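Local coordinates for protein ferric enterobactin receptor PIRA (Pseudomonas aeruginosa, PDB 5FP2) that probably imports ferric siderophores such as enterobactin across the outer membrane as a TonB-dependent receptor, and is probably also used by siderophore-drug conjugates, at residues R624-G635 and T658-T669. Sequence-based numbering, arbitrary orientation.
Sequences RLSTQLTSTIYG and TYGIWGVSAGYT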
ATOM      1  N   ARG A 624      16.291 -15.818  20.477  1.00122.60           N
ATOM      2  CA  ARG A 624      15.800 -14.528  20.970  1.00120.29           C
ATOM      3  C   ARG A 624      16.522 -13.348  20.312  1.00117.66           C
ATOM      4  O   ARG A 624      15.961 -12.261  20.209  1.00115.92           O
ATOM      5  CB  ARG A 624      15.919 -14.462  22.503  1.00120.74           C
ATOM      6  CG  ARG A 624      15.297 -15.667  23.191  1.00123.72           C
ATOM      7  CD  ARG A 624      15.115 -15.493  24.684  1.00124.26           C
ATOM      8  NE  ARG A 624      14.094 -16.419  25.178  1.00127.02           N
ATOM      9  CZ  ARG A 624      14.345 -17.533  25.858  1.00129.88           C
ATOM     10  NH1 ARG A 624      15.586 -17.838  26.200  1.00130.29           N
ATOM     11  NH2 ARG A 624      13.351 -18.331  26.227  1.00132.60           N
ATOM     12  N   LEU A 625      17.761 -13.545  19.881  1.00117.67           N
ATOM     13  CA  LEU A 625      18.586 -12.424  19.426  1.00115.54           C
ATOM     14  C   LEU A 625      18.811 -12.388  17.904  1.00115.21           C
ATOM     15  O   LEU A 625      19.171 -13.392  17.279  1.00116.90           O
ATOM     16  CB  LEU A 625      19.944 -12.451  20.120  1.00115.81           C
ATOM     17  CG  LEU A 625      20.874 -11.321  19.679  1.00114.03           C
ATOM     18  CD1 LEU A 625      20.330  -9.964  20.085  1.00112.06           C
ATOM     19  CD2 LEU A 625      22.257 -11.532  20.255  1.00114.88           C
ATOM     20  N   SER A 626      18.697 -11.192  17.337  1.00113.25           N
ATOM     21  CA  SER A 626      18.541 -11.043  15.906  1.00112.97           C
ATOM     22  C   SER A 626      19.218  -9.759  15.415  1.00111.19           C
ATOM     23  O   SER A 626      19.121  -8.715  16.043  1.00109.85           O
ATOM     24  CB  SER A 626      17.050 -11.035  15.561  1.00113.10           C
ATOM     25  OG  SER A 626      16.808 -10.279  14.390  1.00112.13           O
ATOM     26  N   THR A 627      19.929  -9.840  14.296  1.00111.46           N
ATOM     27  CA  THR A 627      20.756  -8.710  13.858  1.00110.25           C
ATOM     28  C   THR A 627      20.725  -8.468  12.348  1.00110.28           C
ATOM     29  O   THR A 627      20.845  -9.397  11.556  1.00111.67           O
ATOM     30  CB  THR A 627      22.254  -8.865  14.244  1.00110.83           C
ATOM     31  OG1 THR A 627      22.434  -9.884  15.238  1.00112.10           O
ATOM     32  CG2 THR A 627      22.791  -7.536  14.781  1.00109.48           C
ATOM     33  N   GLN A 628      20.555  -7.201  11.977  1.00108.99           N
ATOM     34  CA  GLN A 628      20.534  -6.788  10.581  1.00109.05           C
ATOM     35  C   GLN A 628      21.644  -5.797  10.303  1.00108.60           C
ATOM     36  O   GLN A 628      21.892  -4.872  11.081  1.00107.70           O
ATOM     37  CB  GLN A 628      19.193  -6.131  10.210  1.00108.41           C
ATOM     38  CG  GLN A 628      18.302  -7.033   9.373  1.00109.54           C
ATOM     39  CD  GLN A 628      16.840  -6.604   9.285  1.00109.30           C
ATOM     40  OE1 GLN A 628      16.428  -5.504   9.719  1.00108.29           O
ATOM     41  NE2 GLN A 628      16.025  -7.513   8.758  1.00110.58           N
ATOM     42  N   LEU A 629      22.285  -5.988   9.158  1.00109.51           N
ATOM     43  CA  LEU A 629      22.932  -4.911   8.434  1.00109.35           C
ATOM     44  C   LEU A 629      22.079  -4.619   7.208  1.00109.49           C
ATOM     45  O   LEU A 629      21.655  -5.547   6.502  1.00110.44           O
ATOM     46  CB  LEU A 629      24.323  -5.372   8.017  1.00110.69           C
ATOM     47  CG  LEU A 629      25.376  -4.299   7.732  1.00110.84           C
ATOM     48  CD1 LEU A 629      25.456  -3.318   8.896  1.00109.69           C
ATOM     49  CD2 LEU A 629      26.742  -4.953   7.433  1.00112.57           C
ATOM     50  N   THR A 630      21.771  -3.345   6.984  1.00108.79           N
ATOM     51  CA  THR A 630      21.060  -2.975   5.771  1.00109.20           C
ATOM     52  C   THR A 630      21.654  -1.794   5.041  1.00109.51           C
ATOM     53  O   THR A 630      22.100  -0.811   5.644  1.00109.02           O
ATOM     54  CB  THR A 630      19.618  -2.576   6.021  1.00108.55           C
ATOM     55  OG1 THR A 630      19.603  -1.254   6.575  1.00107.79           O
ATOM     56  CG2 THR A 630      18.925  -3.584   6.937  1.00108.33           C
ATOM     57  N   SER A 631      21.541  -1.872   3.718  1.00110.56           N
ATOM     58  CA  SER A 631      22.054  -0.858   2.823  1.00111.33           C
ATOM     59  C   SER A 631      21.003  -0.525   1.777  1.00111.89           C
ATOM     60  O   SER A 631      20.142  -1.340   1.437  1.00112.13           O
ATOM     61  CB  SER A 631      23.339  -1.337   2.145  1.00112.68           C
ATOM     62  OG  SER A 631      23.175  -2.644   1.614  1.00113.50           O
ATOM     63  N   THR A 632      21.053   0.714   1.319  1.00112.33           N
ATOM     64  CA  THR A 632      20.303   1.108   0.162  1.00113.37           C
ATOM     65  C   THR A 632      21.271   1.931  -0.679  1.00114.72           C
ATOM     66  O   THR A 632      22.097   2.687  -0.157  1.00114.65           O
ATOM     67  CB  THR A 632      18.993   1.837   0.551  1.00112.84           C
ATOM     68  OG1 THR A 632      18.188   2.090  -0.606  1.00114.10           O
ATOM     69  CG2 THR A 632      19.279   3.133   1.271  1.00112.51           C
ATOM     70  N   ILE A 633      21.309   1.598  -1.961  1.00116.19           N
ATOM     71  CA  ILE A 633      22.221   2.239  -2.872  1.00117.86           C
ATOM     72  C   ILE A 633      21.436   2.823  -4.021  1.00119.23           C
ATOM     73  O   ILE A 633      20.679   2.120  -4.677  1.00119.67           O
ATOM     74  CB  ILE A 633      23.274   1.239  -3.391  1.00118.90           C
ATOM     75  CG1 ILE A 633      24.136   0.740  -2.227  1.00117.87           C
ATOM     76  CG2 ILE A 633      24.158   1.894  -4.440  1.00121.00           C
ATOM     77  CD1 ILE A 633      24.973  -0.478  -2.550  1.00118.90           C
ATOM     78  N   TYR A 634      21.613   4.115  -4.248  1.00120.16           N
ATOM     79  CA  TYR A 634      21.010   4.786  -5.394  1.00121.94           C
ATOM     80  C   TYR A 634      22.046   5.024  -6.508  1.00124.17           C
ATOM     81  O   TYR A 634      23.241   5.190  -6.243  1.00124.49           O
ATOM     82  CB  TYR A 634      20.387   6.107  -4.942  1.00121.99           C
ATOM     83  CG  TYR A 634      19.441   5.966  -3.746  1.00120.02           C
ATOM     84  CD1 TYR A 634      18.146   5.496  -3.918  1.00119.78           C
ATOM     85  CD2 TYR A 634      19.845   6.297  -2.448  1.00118.66           C
ATOM     86  CE1 TYR A 634      17.276   5.396  -2.851  1.00118.34           C
ATOM     87  CE2 TYR A 634      18.996   6.139  -1.368  1.00117.09           C
ATOM     88  CZ  TYR A 634      17.702   5.699  -1.574  1.00116.96           C
ATOM     89  OH  TYR A 634      16.801   5.572  -0.524  1.00115.73           O
ATOM     90  N   GLY A 635      21.593   4.969  -7.760  1.00125.92           N
ATOM     91  CA  GLY A 635      22.453   5.226  -8.914  1.00128.40           C
ATOM     92  C   GLY A 635      21.684   5.851 -10.060  1.00130.46           C
ATOM     93  O   GLY A 635      21.308   7.021 -10.008  1.00131.17           O
ATOM     94  N   THR A 658      26.151   7.505  -8.272  1.00131.74           N
ATOM     95  CA  THR A 658      25.512   6.652  -7.271  1.00128.78           C
ATOM     96  C   THR A 658      26.089   6.881  -5.873  1.00127.27           C
ATOM     97  O   THR A 658      27.229   7.311  -5.717  1.00128.47           O
ATOM     98  CB  THR A 658      25.671   5.149  -7.610  1.00128.37           C
ATOM     99  OG1 THR A 658      26.753   4.590  -6.851  1.00127.78           O
ATOM    100  CG2 THR A 658      25.926   4.919  -9.118  1.00130.99           C
ATOM    101  N   TYR A 659      25.315   6.533  -4.853  1.00124.81           N
ATOM    102  CA  TYR A 659      25.733   6.748  -3.467  1.00123.37           C
ATOM    103  C   TYR A 659      25.040   5.774  -2.525  1.00120.82           C
ATOM    104  O   TYR A 659      24.221   4.970  -2.968  1.00120.29           O
ATOM    105  CB  TYR A 659      25.495   8.203  -3.064  1.00123.99           C
ATOM    106  CG  TYR A 659      24.071   8.537  -2.672  1.00122.80           C
ATOM    107  CD1 TYR A 659      23.146   8.961  -3.622  1.00123.99           C
ATOM    108  CD2 TYR A 659      23.677   8.532  -1.342  1.00120.88           C
ATOM    109  CE1 TYR A 659      21.869   9.331  -3.261  1.00123.33           C
ATOM    110  CE2 TYR A 659      22.401   8.896  -0.979  1.00120.18           C
ATOM    111  CZ  TYR A 659      21.492   9.278  -1.941  1.00121.42           C
ATOM    112  OH  TYR A 659      20.184   9.614  -1.590  1.00121.01           O
ATOM    113  N   GLY A 660      25.448   5.767  -1.259  1.00119.53           N
ATOM    114  CA  GLY A 660      25.102   4.668  -0.352  1.00117.50           C
ATOM    115  C   GLY A 660      24.629   5.094   1.033  1.00115.88           C
ATOM    116  O   GLY A 660      25.005   6.161   1.532  1.00116.35           O
ATOM    117  N   ILE A 661      23.882   4.218   1.701  1.00114.22           N
ATOM    118  CA  ILE A 661      23.363   4.535   3.028  1.00112.81           C
ATOM    119  C   ILE A 661      23.120   3.276   3.839  1.00111.38           C
ATOM    120  O   ILE A 661      22.334   2.423   3.439  1.00111.08           O
ATOM    121  CB  ILE A 661      22.063   5.331   2.885  1.00112.81           C
ATOM    122  CG1 ILE A 661      22.378   6.824   2.896  1.00114.05           C
ATOM    123  CG2 ILE A 661      21.077   4.977   3.980  1.00111.29           C
ATOM    124  CD1 ILE A 661      21.882   7.514   1.657  1.00115.66           C
ATOM    125  N   TRP A 662      23.800   3.146   4.969  1.00110.77           N
ATOM    126  CA  TRP A 662      23.834   1.861   5.664  1.00109.90           C
ATOM    127  C   TRP A 662      23.314   1.985   7.063  1.00108.68           C
ATOM    128  O   TRP A 662      23.780   2.850   7.799  1.00108.69           O
ATOM    129  CB  TRP A 662      25.265   1.375   5.814  1.00110.65           C
ATOM    130  CG  TRP A 662      25.800   0.513   4.700  1.00111.86           C
ATOM    131  CD1 TRP A 662      25.902  -0.843   4.700  1.00112.05           C
ATOM    132  CD2 TRP A 662      26.372   0.958   3.480  1.00113.40           C
ATOM    133  NE1 TRP A 662      26.494  -1.283   3.541  1.00113.62           N
ATOM    134  CE2 TRP A 662      26.768  -0.195   2.761  1.00114.42           C
ATOM    135  CE3 TRP A 662      26.551   2.213   2.901  1.00114.28           C
ATOM    136  CZ2 TRP A 662      27.425  -0.126   1.533  1.00116.25           C
ATOM    137  CZ3 TRP A 662      27.115   2.276   1.628  1.00116.07           C
ATOM    138  CH2 TRP A 662      27.603   1.115   0.986  1.00117.02           C
ATOM    139  N   GLY A 663      22.467   1.048   7.486  1.00107.88           N
ATOM    140  CA  GLY A 663      22.005   1.010   8.869  1.00106.91           C
ATOM    141  C   GLY A 663      22.405  -0.288   9.539  1.00106.74           C
ATOM    142  O   GLY A 663      22.605  -1.303   8.876  1.00107.32           O
ATOM    143  N   VAL A 664      22.475  -0.261  10.865  1.00106.20           N
ATOM    144  CA  VAL A 664      22.582  -1.477  11.667  1.00106.16           C
ATOM    145  C   VAL A 664      21.446  -1.538  12.678  1.00105.48           C
ATOM    146  O   VAL A 664      20.952  -0.502  13.112  1.00105.06           O
ATOM    147  CB  VAL A 664      23.933  -1.539  12.402  1.00106.60           C
ATOM    148  CG1 VAL A 664      24.039  -0.447  13.453  1.00106.18           C
ATOM    149  CG2 VAL A 664      24.130  -2.907  13.034  1.00107.02           C
ATOM    150  N   SER A 665      21.071  -2.756  13.070  1.00105.70           N
ATOM    151  CA  SER A 665      19.830  -3.003  13.798  1.00105.44           C
ATOM    152  C   SER A 665      19.887  -4.295  14.623  1.00106.01           C
ATOM    153  O   SER A 665      20.327  -5.356  14.150  1.00106.86           O
ATOM    154  CB  SER A 665      18.678  -3.100  12.809  1.00105.61           C
ATOM    155  OG  SER A 665      17.455  -2.768  13.435  1.00105.42           O
ATOM    156  N   ALA A 666      19.420  -4.199  15.866  1.00105.82           N
ATOM    157  CA  ALA A 666      19.451  -5.338  16.786  1.00106.60           C
ATOM    158  C   ALA A 666      18.126  -5.488  17.486  1.00106.77           C
ATOM    159  O   ALA A 666      17.432  -4.506  17.706  1.00106.18           O
ATOM    160  CB  ALA A 666      20.554  -5.173  17.819  1.00106.67           C
ATOM    161  N   GLY A 667      17.791  -6.725  17.837  1.00107.89           N
ATOM    162  CA  GLY A 667      16.525  -7.008  18.492  1.00108.49           C
ATOM    163  C   GLY A 667      16.637  -8.150  19.474  1.00109.85           C
ATOM    164  O   GLY A 667      17.301  -9.150  19.201  1.00110.83           O
ATOM    165  N   TYR A 668      15.978  -8.006  20.619  1.00110.19           N
ATOM    166  CA  TYR A 668      15.907  -9.102  21.565  1.00111.82           C
ATOM    167  C   TYR A 668      14.483  -9.354  21.999  1.00112.89           C
ATOM    168  O   TYR A 668      13.712  -8.416  22.171  1.00112.24           O
ATOM    169  CB  TYR A 668      16.787  -8.825  22.775  1.00111.73           C
ATOM    170  CG  TYR A 668      16.969 -10.043  23.637  1.00113.68           C
ATOM    171  CD1 TYR A 668      17.863 -11.030  23.271  1.00114.75           C
ATOM    172  CD2 TYR A 668      16.190 -10.242  24.785  1.00114.80           C
ATOM    173  CE1 TYR A 668      18.009 -12.174  24.032  1.00116.92           C
ATOM    174  CE2 TYR A 668      16.354 -11.369  25.574  1.00116.90           C
ATOM    175  CZ  TYR A 668      17.250 -12.341  25.176  1.00117.98           C
ATOM    176  OH  TYR A 668      17.387 -13.488  25.919  1.00120.43           O
ATOM    177  N   THR A 669      14.147 -10.627  22.177  1.00114.86           N
ATOM    178  CA  THR A 669      12.816 -11.033  22.628  1.00116.44           C
ATOM    179  C   THR A 669      12.891 -11.792  23.949  1.00118.24           C
ATOM    180  O   THR A 669      13.381 -12.916  23.997  1.00119.83           O
ATOM    181  CB  THR A 669      12.155 -11.958  21.599  1.00117.87           C
ATOM    182  OG1 THR A 669      12.519 -11.543  20.283  1.00116.48           O
ATOM    183  CG2 THR A 669      10.654 -11.914  21.733  1.00119.05           C
TER
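Strands 625-634 and 659-669 are antiparallel neighbours in the 22-stranded barrel wall of this TonB-dependent receptor. Their axes approach to 4.6 Å, and backbone hydrogen bonds join them along most of their length. Gln628 and Ser665 form one hydrogen-bonded pair, with Gln628 N 2.9 Å from Ser665 O and the return bond weak. Thr630 with Gly663 and Thr632 with Ile661 continue the register.

The two faces of the sheet differ. One carries Ser626, Gln628, Thr630, Thr632, Tyr634, Tyr659, Ile661 and Ser665. It turns to the barrel interior, where the plug helix 45-50 touches Gln628 and Ser626. The polar ends here bond to residues outside the pair: Gln628 NE2 to Asp618, Thr632 OG1 to Asn614, Ser665 OG to Tyr710 and Tyr659 OH to Glu704. Thr632 and Ile661 lie side by side, CG2 to CG2 3.7 Å. The rings of Tyr634 and Tyr659 meet obliquely, with their planes 38° apart and centroids separated by 5.2 Å. With CG beside the backbone N (chi1 -52°), the Tyr634 ring is placed where its CD2 comes nearest to Tyr659 CZ and OH.

The opposite face, with Leu629, Ser631, Trp662 and Val664, is the outer one, consistent with a lipid-facing surface. Leu629 CD1 rests against Val664 CB at 4.2 Å. The Arg624 side chain crosses that of Tyr668 obliquely, guanidinium and ring planes 52° apart, with Arg624 CB 3.5 Å from Tyr668 CE1. Ser631 CB sits over one face of the indole in a CH-pi contact, 3.6 Å from the centroid of the Trp662 five-membered ring.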